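Local coordinates for pyoverdine synthetase F (Pseudomonas aeruginosa PAO1, PDB 6CUL), which belongs to the pyoverdine system and has an alpha/beta fold with a mixed beta-sheet at its core and helices packed around it, at residues L6-S11 and K34-S39; S11-A16 and I59-A64; S108-Y113 and S125-R130. One frame throughout, in Å; residues are numbered along the deposited sequence.

Contact 1 of 3, residues L6-S11 and K34-S39; sequences LAYIWS and KSVLES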
# COMPACT_ATOMS: atom_id res chain seq x y z
N LEU A 6 1.39 15.87 3.56
CA LEU A 6 1.36 14.47 3.21
C LEU A 6 0.63 14.07 1.95
O LEU A 6 -0.48 14.41 1.76
CB LEU A 6 0.72 13.74 4.38
CG LEU A 6 1.30 12.37 4.62
CD1 LEU A 6 2.45 12.49 5.56
CD2 LEU A 6 0.28 11.39 5.08
N ALA A 7 1.31 13.27 1.16
CA ALA A 7 0.87 12.79 -0.16
C ALA A 7 0.74 11.29 -0.18
O ALA A 7 1.55 10.62 0.32
CB ALA A 7 1.79 13.25 -1.24
N TYR A 8 -0.30 10.79 -0.73
CA TYR A 8 -0.51 9.37 -0.72
C TYR A 8 -0.55 8.75 -2.13
O TYR A 8 -1.04 9.32 -3.04
CB TYR A 8 -1.79 9.14 0.09
CG TYR A 8 -2.14 7.73 0.47
CD1 TYR A 8 -2.61 6.86 -0.45
CD2 TYR A 8 -2.06 7.32 1.75
CE1 TYR A 8 -2.96 5.60 -0.11
CE2 TYR A 8 -2.41 6.07 2.10
CZ TYR A 8 -2.86 5.20 1.16
OH TYR A 8 -3.23 3.95 1.51
N ILE A 9 0.07 7.60 -2.30
CA ILE A 9 0.09 6.93 -3.58
C ILE A 9 -0.28 5.44 -3.56
O ILE A 9 0.26 4.72 -2.80
CB ILE A 9 1.48 7.02 -4.28
CG1 ILE A 9 2.04 8.42 -4.25
CG2 ILE A 9 1.40 6.54 -5.70
CD1 ILE A 9 3.40 8.55 -4.83
N TRP A 10 -1.20 5.03 -4.40
CA TRP A 10 -1.54 3.65 -4.50
C TRP A 10 -2.10 3.23 -5.89
O TRP A 10 -2.77 3.94 -6.54
CB TRP A 10 -2.48 3.31 -3.41
CG TRP A 10 -3.79 3.92 -3.54
CD1 TRP A 10 -4.12 4.96 -4.30
CD2 TRP A 10 -4.96 3.54 -2.86
NE1 TRP A 10 -5.40 5.25 -4.16
CE2 TRP A 10 -5.95 4.39 -3.26
CE3 TRP A 10 -5.26 2.58 -1.90
CZ2 TRP A 10 -7.18 4.29 -2.81
CZ3 TRP A 10 -6.47 2.51 -1.45
CH2 TRP A 10 -7.42 3.34 -1.89
N SER A 11 -1.82 2.04 -6.30
CA SER A 11 -2.33 1.59 -7.53
C SER A 11 -3.72 1.11 -7.22
O SER A 11 -3.81 0.15 -6.56
CB SER A 11 -1.54 0.38 -7.99
OG SER A 11 -0.29 0.67 -8.47
N LYS A 34 -11.33 -2.67 5.19
CA LYS A 34 -11.06 -1.27 5.15
C LYS A 34 -9.74 -1.05 4.49
O LYS A 34 -8.88 -1.83 4.67
CB LYS A 34 -11.03 -0.74 6.57
CG LYS A 34 -10.93 0.75 6.74
CD LYS A 34 -10.57 1.08 8.15
CE LYS A 34 -11.76 1.13 9.08
NZ LYS A 34 -11.50 1.54 10.47
N SER A 35 -9.63 -0.00 3.72
CA SER A 35 -8.41 0.34 3.10
C SER A 35 -7.43 1.02 4.01
O SER A 35 -7.74 1.46 5.05
CB SER A 35 -8.64 1.19 1.90
OG SER A 35 -8.97 2.46 2.23
N VAL A 36 -6.20 1.03 3.58
CA VAL A 36 -5.16 1.73 4.27
C VAL A 36 -5.44 3.22 4.32
O VAL A 36 -5.17 3.80 5.30
CB VAL A 36 -3.82 1.49 3.65
CG1 VAL A 36 -2.78 2.30 4.33
CG2 VAL A 36 -3.48 0.05 3.75
N LEU A 37 -5.93 3.80 3.25
CA LEU A 37 -6.29 5.18 3.22
C LEU A 37 -7.46 5.49 4.14
O LEU A 37 -7.46 6.45 4.79
CB LEU A 37 -6.58 5.62 1.80
CG LEU A 37 -6.81 7.09 1.53
CD1 LEU A 37 -5.55 7.84 1.75
CD2 LEU A 37 -7.35 7.38 0.15
N GLU A 38 -8.45 4.64 4.19
CA GLU A 38 -9.57 4.87 5.08
C GLU A 38 -9.12 4.88 6.52
O GLU A 38 -9.60 5.66 7.26
CB GLU A 38 -10.68 3.88 4.89
CG GLU A 38 -11.93 4.32 5.58
CD GLU A 38 -13.13 3.58 5.16
OE1 GLU A 38 -13.00 2.61 4.50
OE2 GLU A 38 -14.23 3.97 5.48
N SER A 39 -8.21 4.01 6.88
CA SER A 39 -7.72 4.04 8.18
C SER A 39 -6.98 5.33 8.48
O SER A 39 -7.12 5.80 9.52
CB SER A 39 -6.88 2.81 8.51
OG SER A 39 -7.00 2.58 9.84
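L37 is the bump of this contact, and the aromatic side chains of Y8 and W10 form the hollow it fills. Its methyl CD1 comes down over the middle of the Y8 ring, 3.5 Å from the centroid and only 8° off the ring normal, which makes a clear CH-pi contact. The second methyl, CD2, turns to the indole instead, with W10 CZ2 at 4.3 Å. The branched end of a leucine suits this place, since one prong serves each aromatic neighbour. The two rings also pack on one another, Y8 CE1 lying over the rim of the indole face.

The CG of Y8 stands anti to the backbone N (chi1 -170°), and its ring reaches straight out to the start of the helix. There V36 CG1 lies beside the ring's edge, 3.3 Å from Y8 OH. One residue earlier, the CB of S35 meets the indole edge at W10 CZ3 (4.2 Å); a small serine fits beside the rim of so broad a ring.

This is the sheet-to-helix layer of a Rossmann-like fold: helix 36-46 lies on the crossover between the parallel neighbouring strands 6-9 and 55-60, and V58 of the latter also touches L37. V36 also packs on L260 and L264 of helix 248-271.

S35 is the N-cap of helix 36-46, its OG accepting from E38 N at 3.0 Å (161°).

No hydrogen bond joins the two segments. Y8 OH is 3.2 Å from L37 N, but the angle is poor, and the hydroxyl bonds to D146 instead. Cohesion across the buried contact therefore rests on shape and apolar surface, while the phenol's polar end is satisfied by a carboxylate beyond it.

Contact 2 of 3, residues S11-A16 and I59-A64; sequences SLRNAA and IYDDDA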
# COMPACT_ATOMS: atom_id res chain seq x y z
N SER A 11 -1.82 2.04 -6.30
CA SER A 11 -2.33 1.59 -7.53
C SER A 11 -3.72 1.11 -7.22
O SER A 11 -3.81 0.15 -6.56
CB SER A 11 -1.54 0.38 -7.99
OG SER A 11 -0.29 0.67 -8.47
N LEU A 12 -4.76 1.67 -7.79
CA LEU A 12 -6.10 1.23 -7.54
C LEU A 12 -6.32 -0.26 -7.79
O LEU A 12 -7.05 -0.86 -7.10
CB LEU A 12 -7.07 2.00 -8.40
CG LEU A 12 -7.28 3.46 -8.12
CD1 LEU A 12 -8.27 4.06 -9.04
CD2 LEU A 12 -7.71 3.73 -6.70
N ARG A 13 -5.66 -0.82 -8.78
CA ARG A 13 -5.78 -2.20 -9.09
C ARG A 13 -5.36 -3.10 -7.93
O ARG A 13 -5.91 -4.11 -7.78
CB ARG A 13 -5.05 -2.51 -10.39
CG ARG A 13 -3.59 -2.14 -10.51
CD ARG A 13 -3.19 -1.96 -11.95
NE ARG A 13 -1.83 -1.62 -12.16
CZ ARG A 13 -1.28 -0.48 -11.87
NH1 ARG A 13 -1.96 0.47 -11.35
NH2 ARG A 13 -0.04 -0.32 -12.09
N ASN A 14 -4.35 -2.70 -7.18
CA ASN A 14 -3.90 -3.37 -6.02
C ASN A 14 -4.94 -3.33 -4.89
O ASN A 14 -5.04 -4.23 -4.18
CB ASN A 14 -2.59 -2.82 -5.59
CG ASN A 14 -2.02 -3.57 -4.43
OD1 ASN A 14 -1.93 -3.06 -3.39
ND2 ASN A 14 -1.72 -4.80 -4.61
N ALA A 15 -5.61 -2.25 -4.72
CA ALA A 15 -6.67 -2.16 -3.78
C ALA A 15 -7.86 -3.04 -4.11
O ALA A 15 -8.52 -3.45 -3.25
CB ALA A 15 -7.08 -0.74 -3.57
N ALA A 16 -8.18 -3.23 -5.36
CA ALA A 16 -9.25 -4.12 -5.76
C ALA A 16 -8.93 -5.56 -5.44
O ALA A 16 -9.78 -6.25 -4.98
CB ALA A 16 -9.59 -3.98 -7.20
N ILE A 59 -2.74 10.26 -5.15
CA ILE A 59 -2.31 9.81 -6.43
C ILE A 59 -2.49 8.30 -6.68
O ILE A 59 -2.37 7.52 -5.84
CB ILE A 59 -0.86 10.26 -6.62
CG1 ILE A 59 -0.70 11.75 -6.26
CG2 ILE A 59 -0.38 10.03 -8.03
CD1 ILE A 59 0.64 12.18 -5.82
N TYR A 60 -2.87 7.95 -7.87
CA TYR A 60 -3.04 6.58 -8.24
C TYR A 60 -2.45 6.45 -9.64
O TYR A 60 -2.57 7.32 -10.41
CB TYR A 60 -4.50 6.17 -8.09
CG TYR A 60 -5.34 6.54 -9.19
CD1 TYR A 60 -5.87 7.78 -9.34
CD2 TYR A 60 -5.57 5.64 -10.14
CE1 TYR A 60 -6.62 8.06 -10.44
CE2 TYR A 60 -6.32 5.90 -11.23
CZ TYR A 60 -6.84 7.09 -11.36
OH TYR A 60 -7.56 7.23 -12.46
N ASP A 61 -1.79 5.38 -9.94
CA ASP A 61 -1.21 5.26 -11.22
C ASP A 61 -1.91 4.50 -12.33
O ASP A 61 -1.39 4.44 -13.37
CB ASP A 61 0.13 4.60 -11.06
CG ASP A 61 0.05 3.15 -11.02
OD1 ASP A 61 -0.65 2.61 -10.24
OD2 ASP A 61 0.71 2.55 -11.77
N ASP A 62 -3.09 4.00 -12.11
CA ASP A 62 -3.71 3.18 -13.10
C ASP A 62 -4.09 3.90 -14.37
O ASP A 62 -4.32 5.06 -14.34
CB ASP A 62 -4.94 2.55 -12.52
CG ASP A 62 -4.75 2.05 -11.16
OD1 ASP A 62 -4.54 2.80 -10.25
OD2 ASP A 62 -4.82 0.88 -11.00
N ASP A 63 -4.12 3.22 -15.49
CA ASP A 63 -4.60 3.92 -16.65
C ASP A 63 -5.75 3.23 -17.36
O ASP A 63 -5.66 2.11 -17.66
CB ASP A 63 -3.48 4.29 -17.64
CG ASP A 63 -4.01 5.00 -18.85
OD1 ASP A 63 -4.34 6.19 -18.86
OD2 ASP A 63 -4.24 4.28 -19.76
N ALA A 64 -6.78 3.96 -17.61
CA ALA A 64 -7.93 3.44 -18.25
C ALA A 64 -7.68 2.88 -19.65
O ALA A 64 -8.36 2.01 -20.06
CB ALA A 64 -9.03 4.46 -18.25
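A salt-bridge network of R13, D61 and D62 joins the start of helix 12-17 to the turn that follows strand 55-60. D62 faces the helix end with both oxygens: OD1 uses its syn lone pair for L12 N (2.7 Å), and OD2 takes R13 N at 2.9 Å. The R13 side chain runs back alongside D62, and R13 NH1 reaches D62 OD2, also at 2.9 Å, from the other face of the carboxylate, the guanidinium and D62 carboxylate planes being 85° apart. That return is possible because R13 CG lies between the backbone N and the carbonyl carbon (chi1 55°), with the chain extended from CG to NE.

The site lies at the C-terminal edge of the parallel strands of the alpha/beta fold, where the backbone leaves strands 6-9 and 55-60. A short aspartate suits position 62, since D62 meets the first N-H groups of the helix and an arginine together.

D61 OD1 likewise has two donors on opposite faces, S11 OG and R13 NH1, each 2.7 Å away. Next to the charged group, L12 CD1 presses on one face of the Y60 ring, 3.3 Å from Y60 CD2. R13 NE also hydrogen-bonds a citric acid molecule, probably from the crystallisation liquor.

Contact 3 of 3, residues S108-Y113 and S125-R130; sequences STYRRY and SDFERR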
# COMPACT_ATOMS: atom_id res chain seq x y z
N SER A 108 1.08 5.49 -15.21
CA SER A 108 2.22 4.78 -15.71
C SER A 108 1.85 4.06 -16.97
O SER A 108 1.89 2.88 -17.06
CB SER A 108 2.75 3.74 -14.72
OG SER A 108 1.81 2.91 -14.18
N THR A 109 1.55 4.90 -17.94
CA THR A 109 1.21 4.60 -19.32
C THR A 109 2.30 3.86 -20.08
O THR A 109 2.03 2.99 -20.82
CB THR A 109 0.94 5.86 -20.03
OG1 THR A 109 1.97 6.79 -19.73
CG2 THR A 109 -0.30 6.34 -19.55
N TYR A 110 3.53 4.07 -19.68
CA TYR A 110 4.67 3.44 -20.21
C TYR A 110 4.51 1.97 -20.16
O TYR A 110 5.14 1.33 -20.91
CB TYR A 110 5.92 3.85 -19.40
CG TYR A 110 6.10 3.20 -18.04
CD1 TYR A 110 6.63 1.95 -17.94
CD2 TYR A 110 5.79 3.86 -16.88
CE1 TYR A 110 6.82 1.36 -16.75
CE2 TYR A 110 5.97 3.29 -15.66
CZ TYR A 110 6.49 2.02 -15.61
OH TYR A 110 6.66 1.36 -14.44
N ARG A 111 3.68 1.45 -19.30
CA ARG A 111 3.41 0.04 -19.26
C ARG A 111 2.73 -0.51 -20.54
O ARG A 111 2.80 -1.65 -20.75
CB ARG A 111 2.65 -0.32 -18.00
CG ARG A 111 3.44 -0.31 -16.72
CD ARG A 111 2.60 -0.66 -15.55
NE ARG A 111 1.46 0.20 -15.40
CZ ARG A 111 0.21 -0.17 -15.34
NH1 ARG A 111 -0.13 -1.38 -15.39
NH2 ARG A 111 -0.70 0.73 -15.18
N ARG A 112 2.15 0.33 -21.37
CA ARG A 112 1.55 -0.06 -22.63
C ARG A 112 2.60 -0.67 -23.52
O ARG A 112 2.35 -1.60 -24.15
CB ARG A 112 0.93 1.14 -23.32
CG ARG A 112 -0.20 1.82 -22.61
CD ARG A 112 -0.58 3.16 -23.19
NE ARG A 112 -1.32 4.02 -22.30
CZ ARG A 112 -2.10 5.02 -22.67
NH1 ARG A 112 -2.28 5.28 -23.90
NH2 ARG A 112 -2.69 5.72 -21.79
N TYR A 113 3.77 -0.11 -23.55
CA TYR A 113 4.87 -0.66 -24.29
C TYR A 113 5.42 -1.88 -23.56
O TYR A 113 5.31 -1.95 -22.40
CB TYR A 113 5.99 0.35 -24.36
CG TYR A 113 5.73 1.52 -25.23
CD1 TYR A 113 5.85 1.43 -26.57
CD2 TYR A 113 5.39 2.75 -24.70
CE1 TYR A 113 5.62 2.51 -27.38
CE2 TYR A 113 5.16 3.83 -25.51
CZ TYR A 113 5.27 3.71 -26.86
OH TYR A 113 5.05 4.76 -27.68
N SER A 125 10.79 6.57 -16.72
CA SER A 125 11.46 7.70 -16.18
C SER A 125 10.57 8.91 -16.21
O SER A 125 10.53 9.59 -15.24
CB SER A 125 12.76 8.01 -16.93
OG SER A 125 13.29 9.28 -16.62
N ASP A 126 9.87 9.18 -17.27
CA ASP A 126 9.00 10.34 -17.29
C ASP A 126 7.86 10.30 -16.25
O ASP A 126 7.44 11.30 -15.80
CB ASP A 126 8.51 10.61 -18.70
CG ASP A 126 7.87 11.92 -18.87
OD1 ASP A 126 8.54 12.89 -19.02
OD2 ASP A 126 6.68 12.00 -18.90
N PHE A 127 7.32 9.12 -15.99
CA PHE A 127 6.32 8.90 -14.97
C PHE A 127 6.90 9.20 -13.60
O PHE A 127 6.30 9.88 -12.83
CB PHE A 127 5.86 7.49 -15.01
CG PHE A 127 5.31 7.01 -13.73
CD1 PHE A 127 4.08 7.40 -13.30
CD2 PHE A 127 6.01 6.12 -12.96
CE1 PHE A 127 3.56 6.92 -12.15
CE2 PHE A 127 5.48 5.64 -11.80
CZ PHE A 127 4.25 6.05 -11.40
N GLU A 128 8.07 8.69 -13.32
CA GLU A 128 8.74 9.08 -12.12
C GLU A 128 8.98 10.58 -12.20
O GLU A 128 8.82 11.24 -11.22
CB GLU A 128 10.07 8.38 -11.94
CG GLU A 128 10.02 6.90 -12.06
CD GLU A 128 11.07 6.20 -11.25
OE1 GLU A 128 11.15 6.48 -10.07
OE2 GLU A 128 11.79 5.36 -11.76
N ARG A 129 9.36 11.10 -13.35
CA ARG A 129 9.56 12.51 -13.47
C ARG A 129 8.27 13.27 -13.20
O ARG A 129 8.30 14.25 -12.55
CB ARG A 129 10.14 12.85 -14.79
CG ARG A 129 10.49 14.30 -14.88
CD ARG A 129 9.34 15.19 -15.30
NE ARG A 129 8.77 14.82 -16.56
CZ ARG A 129 7.63 15.29 -17.01
NH1 ARG A 129 6.93 16.11 -16.29
NH2 ARG A 129 7.16 14.88 -18.16
N ARG A 130 7.15 12.78 -13.72
CA ARG A 130 5.83 13.31 -13.41
C ARG A 130 5.44 13.08 -11.94
O ARG A 130 4.68 13.81 -11.42
CB ARG A 130 4.76 12.69 -14.27
CG ARG A 130 4.41 13.44 -15.52
CD ARG A 130 3.28 12.80 -16.32
NE ARG A 130 3.46 11.37 -16.61
CZ ARG A 130 2.48 10.47 -16.62
NH1 ARG A 130 1.26 10.80 -16.35
NH2 ARG A 130 2.76 9.23 -16.89
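S108 meets F127 just ahead of the short 3-10 turn 109-111, which rests against the long helix 118-136 of this alpha/beta fold. The S108 CB lies over the centre of the F127 ring, 4.1 Å from the centroid and 7° off its normal, a CH-pi contact for which a small side chain fits well. F127 offers that face because its CG stands roughly anti to the backbone N (chi1 155°). The hydroxyl of S108 turns away from the ring and hydrogen-bonds D61.

T109 comes next, its OG1 a loose 3.8 Å from R130 NH2, too far for a bond. The guanidinium is held instead by the carbonyl of P107, and the bend in its chain at chi3 brings it near the turn.

Y110 points its side chain toward the helix, and its CE2 touches F127 CD2 at 3.9 Å. The two rings are oblique, centroids 6.0 Å apart, and both also touch V150. A further ring, H120 from earlier in the helix, packs edge-to-face with Y110, so a broad flat residue fills this position well. T109 and Y110, with R112 and Y113 further on, line the pocket of the bound N-(4-{[(2-amino-4-oxo-1,4-dihydroquinazolin-6-yl)methyl]amino}benzene-1-carbonyl)-D-glutamic acid.

R111 forms a salt bridge to D69 through NH2 and bonds a citric acid molecule through NH1, while R111 NE donates back to S108 OG at 3.0 Å (149°), tilted from the guanidinium plane.

In the fold
From the N terminus, strand 6-9 opens contact 1, which closes when the chain returns as the start of helix 36-46. Contact 2 opens at S11, the residue both share, and closes later, after strand 55-60, so the two loops cross rather than nest. They meet in the sheet as well: Y8 O and I59 N, 2.9 Å apart, probably hydrogen-bond between the neighbouring strands. Contact 3 follows in series, closing the short loop from 108-113 to helix 118-136. It touches contact 2 through the salt bridge of D63 with R112, whereas contact 1 stays about 6 Å away between nearest atoms. Together they tie helices 12-17 and 36-46, strands 6-9 and 55-60, the loops after the strands, and helix 118-136.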